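Local coordinates for Lmo0181 protein (Listeria monocytogenes serovar 1/2a, PDB 5F7V), which binds the cyclic glucan cycloalternan as an extracellular lipoprotein and probably hands it to an ABC transporter for uptake, at residues A[15-20]-A[27-32]. Residues are numbered along the deposited sequence; the frame is centred on the assembly and turned at random.
Sequences ITYYQF and KALDEM. With GLC (alpha-D-glucopyranose), chain B.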
loop_
_atom_site.group_PDB
_atom_site.type_symbol
_atom_site.label_atom_id
_atom_site.label_comp_id
_atom_site.label_asym_id
_atom_site.label_seq_id
_atom_site.Cartn_x
_atom_site.Cartn_y
_atom_site.Cartn_z
ATOM N N ILE A 15 -3.510 -11.534 -24.730
ATOM C CA ILE A 15 -3.529 -11.906 -23.321
ATOM C C ILE A 15 -4.464 -10.977 -22.561
ATOM O O ILE A 15 -4.699 -9.830 -22.946
ATOM C CB ILE A 15 -2.124 -11.892 -22.658
ATOM C CG1 ILE A 15 -1.523 -10.473 -22.622
ATOM C CG2 ILE A 15 -1.222 -12.926 -23.323
ATOM C CD1 ILE A 15 -0.260 -10.345 -21.782
ATOM N N THR A 16 -4.981 -11.461 -21.447
ATOM C CA THR A 16 -5.703 -10.635 -20.485
ATOM C C THR A 16 -4.808 -10.270 -19.312
ATOM O O THR A 16 -4.048 -11.112 -18.839
ATOM C CB THR A 16 -6.962 -11.361 -19.996
ATOM O OG1 THR A 16 -6.600 -12.661 -19.506
ATOM C CG2 THR A 16 -7.940 -11.558 -21.149
ATOM N N TYR A 17 -4.934 -9.035 -18.851
ATOM C CA TYR A 17 -4.226 -8.501 -17.673
ATOM C C TYR A 17 -5.253 -7.875 -16.765
ATOM O O TYR A 17 -5.967 -6.991 -17.203
ATOM C CB TYR A 17 -3.145 -7.491 -18.087
ATOM C CG TYR A 17 -2.470 -6.809 -16.898
ATOM C CD1 TYR A 17 -1.952 -7.568 -15.850
ATOM C CD2 TYR A 17 -2.371 -5.421 -16.833
ATOM C CE1 TYR A 17 -1.346 -6.970 -14.773
ATOM C CE2 TYR A 17 -1.734 -4.819 -15.768
ATOM C CZ TYR A 17 -1.249 -5.594 -14.746
ATOM O OH TYR A 17 -0.662 -5.025 -13.621
ATOM N N TYR A 18 -5.359 -8.395 -15.548
ATOM C CA TYR A 18 -6.321 -7.937 -14.534
ATOM C C TYR A 18 -5.513 -7.138 -13.529
ATOM O O TYR A 18 -4.436 -7.592 -13.107
ATOM C CB TYR A 18 -6.932 -9.180 -13.939
ATOM C CG TYR A 18 -8.271 -9.220 -13.289
ATOM C CD1 TYR A 18 -9.442 -9.514 -13.973
ATOM C CD2 TYR A 18 -8.348 -9.061 -11.913
ATOM C CE1 TYR A 18 -10.655 -9.593 -13.320
ATOM C CE2 TYR A 18 -9.540 -9.119 -11.225
ATOM C CZ TYR A 18 -10.703 -9.392 -11.927
ATOM O OH TYR A 18 -11.831 -9.433 -11.125
ATOM N N GLN A 19 -5.953 -5.930 -13.184
ATOM C CA GLN A 19 -5.159 -5.090 -12.258
ATOM C C GLN A 19 -6.019 -4.105 -11.479
ATOM O O GLN A 19 -7.191 -3.900 -11.797
ATOM C CB GLN A 19 -4.053 -4.381 -13.044
ATOM C CG GLN A 19 -4.542 -3.252 -13.954
ATOM C CD GLN A 19 -4.551 -1.909 -13.244
ATOM O OE1 GLN A 19 -3.548 -1.501 -12.658
ATOM N NE2 GLN A 19 -5.672 -1.210 -13.333
ATOM N N PHE A 20 -5.403 -3.510 -10.470
ATOM C CA PHE A 20 -6.012 -2.512 -9.606
ATOM C C PHE A 20 -5.248 -1.225 -9.448
ATOM O O PHE A 20 -5.864 -0.230 -9.144
ATOM C CB PHE A 20 -6.278 -3.056 -8.186
ATOM C CG PHE A 20 -5.024 -3.477 -7.478
ATOM C CD1 PHE A 20 -4.236 -2.558 -6.778
ATOM C CD2 PHE A 20 -4.603 -4.780 -7.555
ATOM C CE1 PHE A 20 -3.036 -2.987 -6.215
ATOM C CE2 PHE A 20 -3.447 -5.208 -6.963
ATOM C CZ PHE A 20 -2.643 -4.308 -6.295
ATOM N N LYS A 27 -4.154 6.745 -17.675
ATOM C CA LYS A 27 -3.148 7.370 -18.530
ATOM C C LYS A 27 -1.834 6.580 -18.601
ATOM O O LYS A 27 -1.412 6.135 -19.675
ATOM C CB LYS A 27 -2.938 8.827 -18.097
ATOM C CG LYS A 27 -1.783 9.588 -18.725
ATOM C CD LYS A 27 -1.781 11.038 -18.256
ATOM C CE LYS A 27 -0.743 11.855 -19.004
ATOM N NZ LYS A 27 0.624 11.287 -18.859
ATOM N N ALA A 28 -1.191 6.405 -17.458
ATOM C CA ALA A 28 0.110 5.762 -17.440
ATOM C C ALA A 28 0.032 4.316 -17.934
ATOM O O ALA A 28 0.844 3.894 -18.775
ATOM C CB ALA A 28 0.680 5.780 -16.041
ATOM N N LEU A 29 -0.959 3.569 -17.471
ATOM C CA LEU A 29 -1.008 2.164 -17.855
ATOM C C LEU A 29 -1.289 2.033 -19.346
ATOM O O LEU A 29 -0.688 1.182 -20.010
ATOM C CB LEU A 29 -2.060 1.402 -17.051
ATOM C CG LEU A 29 -2.179 -0.099 -17.379
ATOM C CD1 LEU A 29 -0.905 -0.910 -17.270
ATOM C CD2 LEU A 29 -3.281 -0.646 -16.485
ATOM N N ASP A 30 -2.191 2.845 -19.871
ATOM C CA ASP A 30 -2.470 2.808 -21.313
ATOM C C ASP A 30 -1.209 3.088 -22.149
ATOM O O ASP A 30 -0.979 2.405 -23.159
ATOM C CB ASP A 30 -3.596 3.755 -21.704
ATOM C CG ASP A 30 -4.978 3.362 -21.140
ATOM O OD1 ASP A 30 -5.098 2.256 -20.587
ATOM O OD2 ASP A 30 -5.948 4.150 -21.245
ATOM N N GLU A 31 -0.398 4.051 -21.730
ATOM C CA GLU A 31 0.844 4.344 -22.424
ATOM C C GLU A 31 1.819 3.182 -22.321
ATOM O O GLU A 31 2.453 2.852 -23.310
ATOM C CB GLU A 31 1.481 5.604 -21.865
ATOM C CG GLU A 31 2.509 6.161 -22.821
ATOM C CD GLU A 31 3.178 7.418 -22.310
ATOM O OE1 GLU A 31 2.726 7.996 -21.288
ATOM O OE2 GLU A 31 4.166 7.784 -22.995
ATOM N N MET A 32 1.914 2.528 -21.164
ATOM C CA MET A 32 2.747 1.336 -21.064
ATOM C C MET A 32 2.293 0.217 -22.004
ATOM O O MET A 32 3.123 -0.393 -22.663
ATOM C CB MET A 32 2.744 0.824 -19.639
ATOM C CG MET A 32 3.447 1.768 -18.684
ATOM S SD MET A 32 3.369 1.084 -17.028
ATOM C CE MET A 32 4.074 2.410 -16.068
HETATM C C1 GLC B . -5.926 2.083 -2.936
HETATM C C2 GLC B . -4.815 1.115 -2.575
HETATM C C3 GLC B . -3.602 1.278 -3.477
HETATM C C4 GLC B . -4.053 1.124 -4.915
HETATM C C5 GLC B . -5.099 2.208 -5.201
HETATM C C6 GLC B . -5.574 2.197 -6.649
HETATM O O2 GLC B . -4.456 1.318 -1.209
HETATM O O3 GLC B . -2.689 0.206 -3.256
HETATM O O4 GLC B . -2.940 1.187 -5.812
HETATM O O5 GLC B . -6.209 1.997 -4.326
HETATM O O6 GLC B . -6.362 1.023 -6.838
#
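Leu29 on helix 27-39 and Gln19 on strand 13-19 point at each other from opposite directions, and the leucine sets one methyl, CD2, over the face of the Gln19 side-chain amide. CD2 lies 3.7 Å from CD of Gln19, almost straight above the amide plane, and is nearly as close to the CG, OE1 and NE2 atoms of Gln19. No hydrogen bond joins the two segments. The methyl covers the flat face of the amide, while its polar atoms bond to other groups: Gln19 OE1 accepts from the backbone N of Ala22, just past the end of the strand, and NE2 bonds Thr49 OG1. These two bonds fix the rotation of the amide. A sharp bend at chi2 (91°) swings the amide round so that it presents a face to the leucine. Glutamine suits this buried place because its edge is polar and its face will accept a hydrocarbon.

The other methyl of Leu29 serves Tyr17, two residues back on the same side of the strand. CD1 of Leu29 comes to the edge of the ring, near its plane, 4.3 Å from CE2 of Tyr17, a looser apolar touch. With CG anti to the backbone N (chi1 -180°), the leucine extends from the helix; its forked end lets one side chain meet two strand residues at once, and the buried Tyr17 ring offers it an apolar edge.

Phe20, where the strand gives way to a loop, belongs to the glycan pocket: its carbonyl O accepts a hydrogen bond from O6 of the bound glucose (2.7 Å), and the edge of its ring lies near glucose O4.

Strand 13-19, helix 27-39 and parallel strand 43-49 form a beta-alpha-beta crossover of the solute-binding fold. Strand 13-19 runs between strands 43-49 and 71-75; Leu29 also touches Val47 on the former and Met304 of helix 294-306, whose Phe300 meets the Tyr17 ring edge-to-face.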